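Local coordinates for MW1564 protein (Staphylococcus aureus, PDB 3NTV), which is a putative caffeoyl-CoA O-methyltransferase that probably transfers a methyl group from S-adenosylmethionine to a hydroxyl of its acceptor, at residues A[145-150]-A[171-176]; A[154-159]-A[202-207]; A[175-180]-A[224-229]. All blocks are in the same frame, centred on the assembly; numbering follows the deposited sequence.

Contact 1 (A[145-150]-A[171-176])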
HETATM    1  N   MSE A 145       8.572 -12.819  -4.406  1.00 11.88           N
HETATM    2  CA  MSE A 145       7.613 -12.454  -3.349  1.00 11.60           C
HETATM    3  C   MSE A 145       7.214 -13.718  -2.575  1.00 13.38           C
HETATM    4  O   MSE A 145       7.033 -14.789  -3.166  1.00 12.05           O
HETATM    5  CB  MSE A 145       6.342 -11.808  -3.994  1.00 13.77           C
HETATM    6  CG  MSE A 145       5.205 -11.532  -3.009  1.00 19.50           C
HETATM    7 SE   MSE A 145       3.635 -10.901  -3.988  0.70 25.77          SE
HETATM    8  CE  MSE A 145       4.128  -9.037  -4.133  1.00 22.56           C
ATOM      9  N   ILE A 146       7.093 -13.563  -1.247  1.00 11.69           N
ATOM     10  CA  ILE A 146       6.590 -14.584  -0.341  1.00 12.09           C
ATOM     11  C   ILE A 146       5.337 -13.969   0.304  1.00 14.89           C
ATOM     12  O   ILE A 146       5.378 -12.823   0.778  1.00 14.52           O
ATOM     13  CB  ILE A 146       7.651 -15.044   0.693  1.00 15.88           C
ATOM     14  CG1 ILE A 146       8.841 -15.741  -0.035  1.00 16.49           C
ATOM     15  CG2 ILE A 146       6.997 -16.010   1.717  1.00 17.81           C
ATOM     16  CD1 ILE A 146      10.039 -16.137   0.837  1.00 17.23           C
ATOM     17  N   PHE A 147       4.243 -14.731   0.343  1.00 12.73           N
ATOM     18  CA  PHE A 147       2.981 -14.256   0.940  1.00 12.45           C
ATOM     19  C   PHE A 147       2.602 -15.130   2.116  1.00 15.29           C
ATOM     20  O   PHE A 147       2.399 -16.332   1.958  1.00 16.39           O
ATOM     21  CB  PHE A 147       1.896 -14.219  -0.143  1.00 14.38           C
ATOM     22  CG  PHE A 147       0.544 -13.641   0.231  1.00 14.85           C
ATOM     23  CD1 PHE A 147       0.441 -12.602   1.153  1.00 15.45           C
ATOM     24  CD2 PHE A 147      -0.608 -14.057  -0.424  1.00 16.77           C
ATOM     25  CE1 PHE A 147      -0.801 -12.031   1.465  1.00 16.79           C
ATOM     26  CE2 PHE A 147      -1.850 -13.472  -0.128  1.00 18.50           C
ATOM     27  CZ  PHE A 147      -1.933 -12.458   0.813  1.00 16.09           C
ATOM     28  N   ILE A 148       2.593 -14.546   3.319  1.00 14.11           N
ATOM     29  CA  ILE A 148       2.316 -15.266   4.579  1.00 15.48           C
ATOM     30  C   ILE A 148       1.173 -14.605   5.364  1.00 17.82           C
ATOM     31  O   ILE A 148       0.935 -13.413   5.217  1.00 17.81           O
ATOM     32  CB  ILE A 148       3.634 -15.234   5.431  1.00 20.90           C
ATOM     33  CG1 ILE A 148       4.759 -16.041   4.775  1.00 23.20           C
ATOM     34  CG2 ILE A 148       3.435 -15.727   6.878  1.00 25.23           C
ATOM     35  CD1 ILE A 148       6.204 -15.602   5.373  1.00 35.14           C
ATOM     36  N   ASP A 149       0.490 -15.380   6.217  1.00 14.69           N
ATOM     37  CA  ASP A 149      -0.516 -14.877   7.148  1.00 14.67           C
ATOM     38  C   ASP A 149       0.143 -14.943   8.534  1.00 17.22           C
ATOM     39  O   ASP A 149       0.576 -16.022   8.949  1.00 16.17           O
ATOM     40  CB  ASP A 149      -1.783 -15.721   7.073  1.00 16.49           C
ATOM     41  CG  ASP A 149      -2.944 -15.325   7.976  1.00 28.36           C
ATOM     42  OD1 ASP A 149      -2.698 -14.998   9.161  1.00 24.90           O
ATOM     43  OD2 ASP A 149      -4.102 -15.412   7.523  1.00 40.58           O
ATOM     44  N   ALA A 150       0.258 -13.794   9.242  1.00 15.20           N
ATOM     45  CA  ALA A 150       0.939 -13.759  10.552  1.00 15.74           C
ATOM     46  C   ALA A 150       0.330 -14.697  11.595  1.00 20.07           C
ATOM     47  O   ALA A 150       1.021 -15.105  12.525  1.00 20.70           O
ATOM     48  CB  ALA A 150       0.929 -12.350  11.107  1.00 17.02           C
ATOM     49  N   LEU A 171      10.172  -9.266  -1.979  1.00 13.52           N
ATOM     50  CA  LEU A 171       9.217  -8.840  -0.964  1.00 13.94           C
ATOM     51  C   LEU A 171       8.646  -9.958  -0.130  1.00 14.34           C
ATOM     52  O   LEU A 171       8.285 -11.003  -0.667  1.00 14.69           O
ATOM     53  CB  LEU A 171       7.992  -8.152  -1.645  1.00 14.70           C
ATOM     54  CG  LEU A 171       8.257  -7.030  -2.640  1.00 18.94           C
ATOM     55  CD1 LEU A 171       6.932  -6.545  -3.259  1.00 20.12           C
ATOM     56  CD2 LEU A 171       8.974  -5.858  -1.961  1.00 20.37           C
ATOM     57  N   VAL A 172       8.430  -9.684   1.171  1.00 12.60           N
ATOM     58  CA  VAL A 172       7.639 -10.558   2.039  1.00 11.29           C
ATOM     59  C   VAL A 172       6.383  -9.740   2.336  1.00 13.88           C
ATOM     60  O   VAL A 172       6.479  -8.622   2.888  1.00 14.57           O
ATOM     61  CB  VAL A 172       8.297 -11.030   3.352  1.00 15.81           C
ATOM     62  CG1 VAL A 172       7.355 -11.996   4.106  1.00 16.03           C
ATOM     63  CG2 VAL A 172       9.627 -11.708   3.075  1.00 15.62           C
ATOM     64  N   ILE A 173       5.224 -10.281   1.946  1.00 12.32           N
ATOM     65  CA  ILE A 173       3.936  -9.647   2.218  1.00 11.88           C
ATOM     66  C   ILE A 173       3.276 -10.451   3.343  1.00 14.78           C
ATOM     67  O   ILE A 173       3.029 -11.657   3.186  1.00 14.61           O
ATOM     68  CB  ILE A 173       3.024  -9.616   0.957  1.00 14.16           C
ATOM     69  CG1 ILE A 173       3.718  -8.919  -0.261  1.00 14.07           C
ATOM     70  CG2 ILE A 173       1.674  -8.965   1.306  1.00 15.11           C
ATOM     71  CD1 ILE A 173       4.285  -7.578   0.021  1.00 18.17           C
ATOM     72  N   THR A 174       3.038  -9.810   4.491  1.00 11.46           N
ATOM     73  CA  THR A 174       2.393 -10.509   5.610  1.00 11.20           C
ATOM     74  C   THR A 174       0.989  -9.963   5.804  1.00 15.11           C
ATOM     75  O   THR A 174       0.816  -8.773   6.111  1.00 14.59           O
ATOM     76  CB  THR A 174       3.183 -10.423   6.938  1.00 16.37           C
ATOM     77  OG1 THR A 174       4.562 -10.751   6.748  1.00 15.94           O
ATOM     78  CG2 THR A 174       2.599 -11.348   7.994  1.00 15.71           C
ATOM     79  N   ASP A 175      -0.006 -10.846   5.671  1.00 12.16           N
ATOM     80  CA  ASP A 175      -1.396 -10.490   5.923  1.00 13.65           C
ATOM     81  C   ASP A 175      -1.734 -10.733   7.389  1.00 16.86           C
ATOM     82  O   ASP A 175      -1.035 -11.487   8.072  1.00 16.00           O
ATOM     83  CB  ASP A 175      -2.343 -11.313   5.029  1.00 15.59           C
ATOM     84  CG  ASP A 175      -3.727 -10.712   4.845  1.00 23.46           C
ATOM     85  OD1 ASP A 175      -3.943  -9.551   5.282  1.00 22.43           O
ATOM     86  OD2 ASP A 175      -4.603 -11.408   4.305  1.00 28.86           O
ATOM     87  N   ASN A 176      -2.824 -10.105   7.855  1.00 14.18           N
ATOM     88  CA  ASN A 176      -3.378 -10.332   9.178  1.00 14.57           C
ATOM     89  C   ASN A 176      -2.477  -9.917  10.328  1.00 17.39           C
ATOM     90  O   ASN A 176      -2.518 -10.524  11.395  1.00 16.46           O
ATOM     91  CB  ASN A 176      -3.848 -11.792   9.286  1.00 17.16           C
ATOM     92  CG  ASN A 176      -5.041 -12.019  10.169  1.00 20.14           C
ATOM     93  OD1 ASN A 176      -5.791 -11.096  10.523  1.00 18.67           O
ATOM     94  ND2 ASN A 176      -5.217 -13.263  10.546  1.00 22.64           N
TER

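Contact 2 (A[154-159]-A[202-207])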
ATOM      1  N   GLN A 154       3.008 -21.661  12.500  1.00 18.56           N
ATOM      2  CA  GLN A 154       4.296 -21.148  12.965  1.00 18.98           C
ATOM      3  C   GLN A 154       4.794 -20.089  11.994  1.00 20.65           C
ATOM      4  O   GLN A 154       5.773 -20.306  11.289  1.00 19.30           O
ATOM      5  CB  GLN A 154       5.320 -22.286  13.126  1.00 21.17           C
ATOM      6  CG  GLN A 154       4.861 -23.397  14.083  1.00 30.09           C
ATOM      7  CD  GLN A 154       3.994 -24.474  13.452  1.00 39.60           C
ATOM      8  OE1 GLN A 154       3.738 -24.506  12.233  1.00 26.27           O
ATOM      9  NE2 GLN A 154       3.526 -25.402  14.285  1.00 38.45           N
ATOM     10  N   SER A 155       4.114 -18.941  11.974  1.00 17.77           N
ATOM     11  CA  SER A 155       4.449 -17.878  11.022  1.00 16.30           C
ATOM     12  C   SER A 155       5.893 -17.397  11.045  1.00 19.12           C
ATOM     13  O   SER A 155       6.467 -17.204   9.976  1.00 18.64           O
ATOM     14  CB  SER A 155       3.457 -16.730  11.120  1.00 17.37           C
ATOM     15  OG  SER A 155       3.430 -16.211  12.443  1.00 19.54           O
ATOM     16  N   LYS A 156       6.504 -17.215  12.244  1.00 17.97           N
ATOM     17  CA  LYS A 156       7.907 -16.770  12.335  1.00 17.03           C
ATOM     18  C   LYS A 156       8.803 -17.851  11.731  1.00 19.65           C
ATOM     19  O   LYS A 156       9.732 -17.536  10.991  1.00 19.67           O
ATOM     20  CB  LYS A 156       8.356 -16.526  13.798  1.00 19.08           C
ATOM     21  CG  LYS A 156       7.734 -15.324  14.487  1.00 31.16           C
ATOM     22  CD  LYS A 156       8.559 -14.913  15.722  1.00 36.73           C
ATOM     23  CE  LYS A 156       8.311 -15.750  16.953  1.00 47.31           C
ATOM     24  NZ  LYS A 156       9.082 -15.239  18.118  1.00 51.02           N
ATOM     25  N   LYS A 157       8.528 -19.129  12.047  1.00 18.85           N
ATOM     26  CA  LYS A 157       9.331 -20.226  11.508  1.00 19.22           C
ATOM     27  C   LYS A 157       9.230 -20.248   9.993  1.00 19.50           C
ATOM     28  O   LYS A 157      10.233 -20.434   9.340  1.00 18.60           O
ATOM     29  CB  LYS A 157       8.879 -21.576  12.087  1.00 22.86           C
ATOM     30  CG  LYS A 157       9.350 -21.840  13.510  1.00 41.91           C
ATOM     31  CD  LYS A 157       8.931 -23.241  13.949  1.00 53.52           C
ATOM     32  CE  LYS A 157       9.489 -23.625  15.296  1.00 70.64           C
ATOM     33  NZ  LYS A 157       9.402 -25.094  15.524  1.00 83.13           N
ATOM     34  N   PHE A 158       8.031 -20.017   9.430  1.00 16.97           N
ATOM     35  CA  PHE A 158       7.864 -20.009   7.973  1.00 16.92           C
ATOM     36  C   PHE A 158       8.700 -18.905   7.356  1.00 18.64           C
ATOM     37  O   PHE A 158       9.364 -19.155   6.358  1.00 17.60           O
ATOM     38  CB  PHE A 158       6.381 -19.894   7.563  1.00 17.68           C
ATOM     39  CG  PHE A 158       5.454 -20.965   8.086  1.00 17.71           C
ATOM     40  CD1 PHE A 158       5.936 -22.230   8.426  1.00 18.98           C
ATOM     41  CD2 PHE A 158       4.094 -20.723   8.211  1.00 17.82           C
ATOM     42  CE1 PHE A 158       5.070 -23.210   8.919  1.00 19.74           C
ATOM     43  CE2 PHE A 158       3.231 -21.704   8.699  1.00 19.62           C
ATOM     44  CZ  PHE A 158       3.721 -22.949   9.035  1.00 19.13           C
ATOM     45  N   PHE A 159       8.729 -17.705   7.978  1.00 16.35           N
ATOM     46  CA  PHE A 159       9.575 -16.628   7.475  1.00 15.46           C
ATOM     47  C   PHE A 159      11.045 -17.067   7.468  1.00 20.09           C
ATOM     48  O   PHE A 159      11.716 -16.895   6.464  1.00 18.73           O
ATOM     49  CB  PHE A 159       9.382 -15.371   8.329  1.00 16.87           C
ATOM     50  CG  PHE A 159      10.048 -14.111   7.840  1.00 18.25           C
ATOM     51  CD1 PHE A 159       9.288 -13.055   7.337  1.00 18.67           C
ATOM     52  CD2 PHE A 159      11.431 -13.945   7.942  1.00 19.70           C
ATOM     53  CE1 PHE A 159       9.907 -11.873   6.903  1.00 19.48           C
ATOM     54  CE2 PHE A 159      12.045 -12.756   7.526  1.00 21.28           C
ATOM     55  CZ  PHE A 159      11.280 -11.728   7.015  1.00 19.73           C
ATOM     56  N   GLN A 202       1.254 -10.295  17.604  1.00 17.27           N
ATOM     57  CA  GLN A 202       2.056  -9.235  18.210  1.00 16.01           C
ATOM     58  C   GLN A 202       3.516  -9.626  18.293  1.00 18.06           C
ATOM     59  O   GLN A 202       4.368  -8.790  17.969  1.00 17.92           O
ATOM     60  CB  GLN A 202       1.502  -8.817  19.575  1.00 16.42           C
ATOM     61  CG  GLN A 202       0.150  -8.082  19.476  1.00 19.48           C
ATOM     62  CD  GLN A 202      -0.455  -7.749  20.835  1.00 28.72           C
ATOM     63  OE1 GLN A 202      -1.453  -7.020  20.931  1.00 28.18           O
ATOM     64  NE2 GLN A 202       0.053  -8.344  21.899  1.00 28.71           N
ATOM     65  N   ASP A 203       3.819 -10.885  18.715  1.00 17.74           N
ATOM     66  CA  ASP A 203       5.197 -11.386  18.760  1.00 17.97           C
ATOM     67  C   ASP A 203       5.825 -11.359  17.353  1.00 21.00           C
ATOM     68  O   ASP A 203       6.971 -10.949  17.204  1.00 19.79           O
ATOM     69  CB  ASP A 203       5.253 -12.813  19.336  1.00 20.67           C
ATOM     70  CG  ASP A 203       4.992 -12.873  20.831  1.00 34.06           C
ATOM     71  OD1 ASP A 203       4.910 -11.787  21.470  1.00 34.51           O
ATOM     72  OD2 ASP A 203       4.872 -13.996  21.366  1.00 39.86           O
ATOM     73  N   TYR A 204       5.074 -11.814  16.332  1.00 18.33           N
ATOM     74  CA  TYR A 204       5.549 -11.810  14.943  1.00 16.64           C
ATOM     75  C   TYR A 204       5.911 -10.395  14.508  1.00 18.42           C
ATOM     76  O   TYR A 204       6.988 -10.204  13.958  1.00 18.78           O
ATOM     77  CB  TYR A 204       4.476 -12.406  14.000  1.00 17.31           C
ATOM     78  CG  TYR A 204       4.862 -12.384  12.536  1.00 15.85           C
ATOM     79  CD1 TYR A 204       5.469 -13.485  11.939  1.00 16.95           C
ATOM     80  CD2 TYR A 204       4.644 -11.252  11.754  1.00 15.74           C
ATOM     81  CE1 TYR A 204       5.828 -13.471  10.587  1.00 16.78           C
ATOM     82  CE2 TYR A 204       5.003 -11.226  10.404  1.00 16.30           C
ATOM     83  CZ  TYR A 204       5.576 -12.348   9.821  1.00 20.70           C
ATOM     84  OH  TYR A 204       5.910 -12.373   8.485  1.00 18.78           O
ATOM     85  N   ASN A 205       5.017  -9.427  14.726  1.00 16.01           N
ATOM     86  CA  ASN A 205       5.268  -8.029  14.326  1.00 16.15           C
ATOM     87  C   ASN A 205       6.542  -7.448  14.944  1.00 20.60           C
ATOM     88  O   ASN A 205       7.352  -6.845  14.242  1.00 19.72           O
ATOM     89  CB  ASN A 205       4.068  -7.155  14.615  1.00 18.05           C
ATOM     90  CG  ASN A 205       2.856  -7.536  13.800  1.00 22.28           C
ATOM     91  OD1 ASN A 205       2.948  -8.229  12.762  1.00 20.20           O
ATOM     92  ND2 ASN A 205       1.692  -7.154  14.278  1.00 16.60           N
ATOM     93  N   GLU A 206       6.720  -7.645  16.262  1.00 20.45           N
ATOM     94  CA  GLU A 206       7.902  -7.153  16.978  1.00 21.08           C
ATOM     95  C   GLU A 206       9.161  -7.827  16.465  1.00 23.53           C
ATOM     96  O   GLU A 206      10.179  -7.172  16.314  1.00 25.01           O
ATOM     97  CB  GLU A 206       7.763  -7.412  18.489  1.00 23.16           C
ATOM     98  CG  GLU A 206       6.681  -6.600  19.173  1.00 37.21           C
ATOM     99  CD  GLU A 206       6.959  -5.128  19.432  1.00 61.24           C
ATOM    100  OE1 GLU A 206       5.984  -4.396  19.715  1.00 56.09           O
ATOM    101  OE2 GLU A 206       8.138  -4.708  19.369  1.00 52.93           O
ATOM    102  N   TRP A 207       9.105  -9.134  16.211  1.00 20.33           N
ATOM    103  CA  TRP A 207      10.263  -9.875  15.729  1.00 21.70           C
ATOM    104  C   TRP A 207      10.618  -9.394  14.298  1.00 23.77           C
ATOM    105  O   TRP A 207      11.791  -9.200  13.983  1.00 23.64           O
ATOM    106  CB  TRP A 207       9.929 -11.368  15.755  1.00 22.27           C
ATOM    107  CG  TRP A 207      10.947 -12.244  15.109  1.00 24.68           C
ATOM    108  CD1 TRP A 207      12.054 -12.788  15.691  1.00 28.10           C
ATOM    109  CD2 TRP A 207      10.921 -12.725  13.761  1.00 25.20           C
ATOM    110  NE1 TRP A 207      12.732 -13.566  14.780  1.00 28.03           N
ATOM    111  CE2 TRP A 207      12.039 -13.567  13.593  1.00 29.29           C
ATOM    112  CE3 TRP A 207      10.031 -12.551  12.681  1.00 26.74           C
ATOM    113  CZ2 TRP A 207      12.317 -14.209  12.381  1.00 29.17           C
ATOM    114  CZ3 TRP A 207      10.297 -13.200  11.487  1.00 28.06           C
ATOM    115  CH2 TRP A 207      11.439 -14.000  11.339  1.00 28.85           C
TER

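Contact 3 (A[175-180]-A[224-229])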
ATOM      1  N   ASP A 175      -0.006 -10.846   5.671  1.00 12.16           N
ATOM      2  CA  ASP A 175      -1.396 -10.490   5.923  1.00 13.65           C
ATOM      3  C   ASP A 175      -1.734 -10.733   7.389  1.00 16.86           C
ATOM      4  O   ASP A 175      -1.035 -11.487   8.072  1.00 16.00           O
ATOM      5  CB  ASP A 175      -2.343 -11.313   5.029  1.00 15.59           C
ATOM      6  CG  ASP A 175      -3.727 -10.712   4.845  1.00 23.46           C
ATOM      7  OD1 ASP A 175      -3.943  -9.551   5.282  1.00 22.43           O
ATOM      8  OD2 ASP A 175      -4.603 -11.408   4.305  1.00 28.86           O
ATOM      9  N   ASN A 176      -2.824 -10.105   7.855  1.00 14.18           N
ATOM     10  CA  ASN A 176      -3.378 -10.332   9.178  1.00 14.57           C
ATOM     11  C   ASN A 176      -2.477  -9.917  10.328  1.00 17.39           C
ATOM     12  O   ASN A 176      -2.518 -10.524  11.395  1.00 16.46           O
ATOM     13  CB  ASN A 176      -3.848 -11.792   9.286  1.00 17.16           C
ATOM     14  CG  ASN A 176      -5.041 -12.019  10.169  1.00 20.14           C
ATOM     15  OD1 ASN A 176      -5.791 -11.096  10.523  1.00 18.67           O
ATOM     16  ND2 ASN A 176      -5.217 -13.263  10.546  1.00 22.64           N
ATOM     17  N   VAL A 177      -1.730  -8.822  10.139  1.00 15.39           N
ATOM     18  CA  VAL A 177      -0.834  -8.291  11.181  1.00 16.48           C
ATOM     19  C   VAL A 177      -1.607  -7.558  12.300  1.00 21.71           C
ATOM     20  O   VAL A 177      -1.016  -7.214  13.325  1.00 21.48           O
ATOM     21  CB  VAL A 177       0.400  -7.521  10.649  1.00 19.74           C
ATOM     22  CG1 VAL A 177       1.312  -8.446   9.847  1.00 19.54           C
ATOM     23  CG2 VAL A 177      -0.015  -6.305   9.829  1.00 19.27           C
ATOM     24  N   LEU A 178      -2.928  -7.374  12.123  1.00 18.32           N
ATOM     25  CA  LEU A 178      -3.798  -6.810  13.172  1.00 19.26           C
ATOM     26  C   LEU A 178      -4.759  -7.885  13.723  1.00 24.10           C
ATOM     27  O   LEU A 178      -5.655  -7.552  14.493  1.00 24.26           O
ATOM     28  CB  LEU A 178      -4.610  -5.599  12.643  1.00 19.62           C
ATOM     29  CG  LEU A 178      -3.825  -4.316  12.298  1.00 23.25           C
ATOM     30  CD1 LEU A 178      -4.750  -3.279  11.712  1.00 23.61           C
ATOM     31  CD2 LEU A 178      -3.140  -3.718  13.527  1.00 24.00           C
ATOM     32  N   TYR A 179      -4.552  -9.183  13.365  1.00 20.05           N
ATOM     33  CA  TYR A 179      -5.443 -10.298  13.729  1.00 19.52           C
ATOM     34  C   TYR A 179      -6.917  -9.906  13.629  1.00 22.21           C
ATOM     35  O   TYR A 179      -7.631  -9.827  14.632  1.00 21.39           O
ATOM     36  CB  TYR A 179      -5.109 -11.044  15.062  1.00 20.51           C
ATOM     37  CG  TYR A 179      -5.832 -12.386  15.109  1.00 22.32           C
ATOM     38  CD1 TYR A 179      -6.868 -12.614  16.013  1.00 24.38           C
ATOM     39  CD2 TYR A 179      -5.605 -13.353  14.129  1.00 22.40           C
ATOM     40  CE1 TYR A 179      -7.625 -13.790  15.970  1.00 24.35           C
ATOM     41  CE2 TYR A 179      -6.345 -14.533  14.086  1.00 22.24           C
ATOM     42  CZ  TYR A 179      -7.338 -14.759  15.021  1.00 31.16           C
ATOM     43  OH  TYR A 179      -8.035 -15.946  14.967  1.00 29.37           O
ATOM     44  N   HIS A 180      -7.337  -9.519  12.417  1.00 20.54           N
ATOM     45  CA  HIS A 180      -8.715  -9.129  12.107  1.00 21.11           C
ATOM     46  C   HIS A 180      -9.191  -7.883  12.878  1.00 26.43           C
ATOM     47  O   HIS A 180     -10.396  -7.643  12.979  1.00 27.72           O
ATOM     48  CB  HIS A 180      -9.662 -10.332  12.314  1.00 21.24           C
ATOM     49  CG  HIS A 180      -9.201 -11.595  11.657  1.00 24.28           C
ATOM     50  ND1 HIS A 180      -9.246 -11.753  10.279  1.00 25.47           N
ATOM     51  CD2 HIS A 180      -8.722 -12.730  12.212  1.00 25.08           C
ATOM     52  CE1 HIS A 180      -8.800 -12.978  10.049  1.00 24.26           C
ATOM     53  NE2 HIS A 180      -8.466 -13.598  11.183  1.00 24.51           N
ATOM     54  N   GLY A 224      -4.998  -5.913   8.313  1.00 16.92           N
ATOM     55  CA  GLY A 224      -3.652  -5.421   8.588  1.00 16.47           C
ATOM     56  C   GLY A 224      -2.674  -6.059   7.611  1.00 20.03           C
ATOM     57  O   GLY A 224      -2.756  -7.267   7.358  1.00 20.62           O
ATOM     58  N   LEU A 225      -1.769  -5.260   7.022  1.00 14.99           N
ATOM     59  CA  LEU A 225      -0.808  -5.769   6.049  1.00 15.59           C
ATOM     60  C   LEU A 225       0.582  -5.219   6.319  1.00 20.06           C
ATOM     61  O   LEU A 225       0.707  -4.051   6.690  1.00 21.32           O
ATOM     62  CB  LEU A 225      -1.270  -5.357   4.621  1.00 15.89           C
ATOM     63  CG  LEU A 225      -0.547  -6.039   3.439  1.00 19.77           C
ATOM     64  CD1 LEU A 225      -0.910  -7.517   3.356  1.00 18.56           C
ATOM     65  CD2 LEU A 225      -0.909  -5.370   2.121  1.00 21.79           C
ATOM     66  N   ALA A 226       1.605  -6.050   6.193  1.00 14.39           N
ATOM     67  CA  ALA A 226       2.979  -5.573   6.288  1.00 14.36           C
ATOM     68  C   ALA A 226       3.659  -5.883   4.979  1.00 16.18           C
ATOM     69  O   ALA A 226       3.359  -6.913   4.334  1.00 14.09           O
ATOM     70  CB  ALA A 226       3.734  -6.206   7.437  1.00 15.44           C
ATOM     71  N   ILE A 227       4.554  -4.980   4.571  1.00 15.05           N
ATOM     72  CA  ILE A 227       5.352  -5.132   3.371  1.00 13.20           C
ATOM     73  C   ILE A 227       6.796  -5.032   3.804  1.00 15.84           C
ATOM     74  O   ILE A 227       7.184  -4.001   4.387  1.00 14.08           O
ATOM     75  CB  ILE A 227       5.026  -4.065   2.308  1.00 15.81           C
ATOM     76  CG1 ILE A 227       3.547  -4.141   1.856  1.00 16.09           C
ATOM     77  CG2 ILE A 227       6.014  -4.130   1.109  1.00 16.45           C
ATOM     78  CD1 ILE A 227       3.136  -2.814   1.078  1.00 18.37           C
ATOM     79  N   SER A 228       7.586  -6.075   3.488  1.00 13.25           N
ATOM     80  CA  SER A 228       9.000  -6.146   3.852  1.00 13.63           C
ATOM     81  C   SER A 228       9.854  -6.309   2.618  1.00 17.95           C
ATOM     82  O   SER A 228       9.652  -7.239   1.849  1.00 18.22           O
ATOM     83  CB  SER A 228       9.264  -7.310   4.812  1.00 16.03           C
ATOM     84  OG  SER A 228       8.466  -7.256   5.980  1.00 16.54           O
ATOM     85  N   ILE A 229      10.846  -5.444   2.450  1.00 13.57           N
ATOM     86  CA  ILE A 229      11.779  -5.524   1.323  1.00 13.24           C
ATOM     87  C   ILE A 229      13.055  -6.170   1.848  1.00 18.48           C
ATOM     88  O   ILE A 229      13.636  -5.646   2.803  1.00 18.75           O
ATOM     89  CB  ILE A 229      12.134  -4.131   0.714  1.00 16.94           C
ATOM     90  CG1 ILE A 229      10.873  -3.355   0.260  1.00 18.16           C
ATOM     91  CG2 ILE A 229      13.127  -4.317  -0.451  1.00 19.43           C
ATOM     92  CD1 ILE A 229      11.161  -1.868  -0.211  1.00 18.14           C
TER

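Contact 1 (A[145-150]-A[171-176])
Phe147 and Ile173 meet in the closely packed part of two parallel strands, whose axes differ by 21° in direction. The phenyl CD1 lies 3.4 Å from Ile173 O, which sits at the ring edge and in its plane, and 3.8 Å from Ile173 CG2. With CG of Phe147 anti to its backbone N (chi1 -175°), the ring is carried toward the neighbouring strand, edge first to Ile173 O. On the same face selenomethionine Met145 bends at chi3, bringing its terminal CE within 3.9 Å of both Leu171 CD1 and Ile173 CG1. Helix 57-70 packs on this face through Ile63 and Ile67. The opposite face pairs Ile148 CD1 with Val172 CG1 at 4.0 Å.

Ile146 and Ile148 each donate and accept, so their N-H and C=O groups all point to strand 171-175, as expected for the parallel centre of a Rossmann-like methyltransferase sheet. The last rung, Ala150 N to Asp175 O at 2.9 Å, lies where the strands run into loops. Beside it, Ala150 CB rests 3.7 Å from Thr174 CG2.

Packing thins at this carboxyl end, where Asp149 is partly exposed. Asn176 ND2 makes only a weak bond, 3.4 Å, to Asp149 OD1, with amide and carboxylate planes nearly perpendicular (87°); stronger partners lie elsewhere, Ala151 N for Asp149 OD1 and His180 N for Asn176 OD1.

Contact 2 (A[154-159]-A[202-207])
The backbones of helices 155-159 and 202-207 run 33° apart in direction with axes 10.5 Å from each other, and their nearest CA atoms, those of Lys156 and Tyr204, are 6.1 Å apart, so large side chains bridge the interval. Trp207 meets two of them. Its six-membered ring turns an edge to the face of the Phe159 ring in an offset edge-to-face pair: the planes stand at 88°, and CH2 of Trp207 comes to 3.4 Å from CD2 of Phe159. A different part of the indole receives Lys156, whose CD lies over the face of the five-membered ring, 3.9 Å from its centroid, in a CH-pi contact. The bend of Lys156 at chi3 (-80°) carries NZ along the indole, its charge staying near Asp203 without contact, 5.5 Å from NZ to OD2.

Tyr204 reaches across to helix 155-159. Its CD1 is 3.4 Å from Ser155 OG and 3.9 Å from Lys156 CG, both approaching obliquely, while its phenolic OH touches Phe159 CD1 at 3.6 Å. The hydroxyls bind elsewhere: Ser155 OG with Ala150 O, and Tyr204 OH with Thr174 OG1, tying one helix to the residue just past strand 143-149 and the other to the end of strand 170-175. Tyr214 makes a further edge-to-face pair with Phe159.

Two helices that follow adjacent parallel strands, 143-149 and 170-175, and pack side by side on one face of the sheet are the layered beta-alpha arrangement of the Rossmann-like O-methyltransferase fold.

Contact 3 (A[175-180]-A[224-229])
Asp175 faces Leu225 in an antiparallel, non-hydrogen-bonded pair at the end of its strand, and Leu225 CD1 reaches to 4.0 Å from the CA of Asp175. The carboxylate OD1 of Asp175 is 3.3 Å from Gly224 O, two acceptors both reached by the N-H of Asn176, which is shared weakly between them. The bond from Asn176 N to Gly224 O, across the contact, spans 2.9 Å but is bent to 120°. Next, Val177 N gives the same carbonyl a longer, weak bond of 3.3 Å, so Gly224 O receives two weak bonds from successive amides.

The Val177 side chain turns to strand 225-229. Its CG2, lodged between the backbone N and carbonyl carbon, is 3.5 Å from Leu225 N, and CG1 meets Ala226 CB at 4.1 Å. Leu178 follows by laying its CG against the CA of Gly224 at 3.9 Å. The backbone of Leu178 and CG2 of Val177 crowd this side of Gly224, whose positive phi (96°) is itself a glycine conformation; Leu29 of the second subunit packs on Leu178 as well. A type I turn carries the chain from Asn176 to Tyr179, whose ring leans on helix 192-209. At His180 the amide N binds Asn176 OD1 at 2.9 Å, the donor tilted 18° from the carbonyl plane, and this steadies the Asn176 amide.

Asp149, Asp175 and Asn176 are placed as are the metal ligands of caffeoyl-CoA O-methyltransferases, so this is probably the divalent-metal site, here beside the antiparallel strand 225-230 characteristic of class I methyltransferases.

Overall arrangement
Following the chain from the N terminus, contact 1 is the first to close, joining strand 143-149 to strand 170-175 around the loop that holds helix 155-162. Contact 2 starts on that helix and ends on helix 192-209, so it crosses contact 1, and Phe159 packs on Val172 between the two. Contact 3 begins at Asp175 and Asn176, where contact 1 ends, and closes 43 intervening residues against strand 225-230, crossing contact 2 on the way. Asn205 ND2 to Val177 O joins these two. Together they tie strands 143-149, 170-175 and 225-230 of the sheet to helices 155-162 and 192-209, which pack on one face of it.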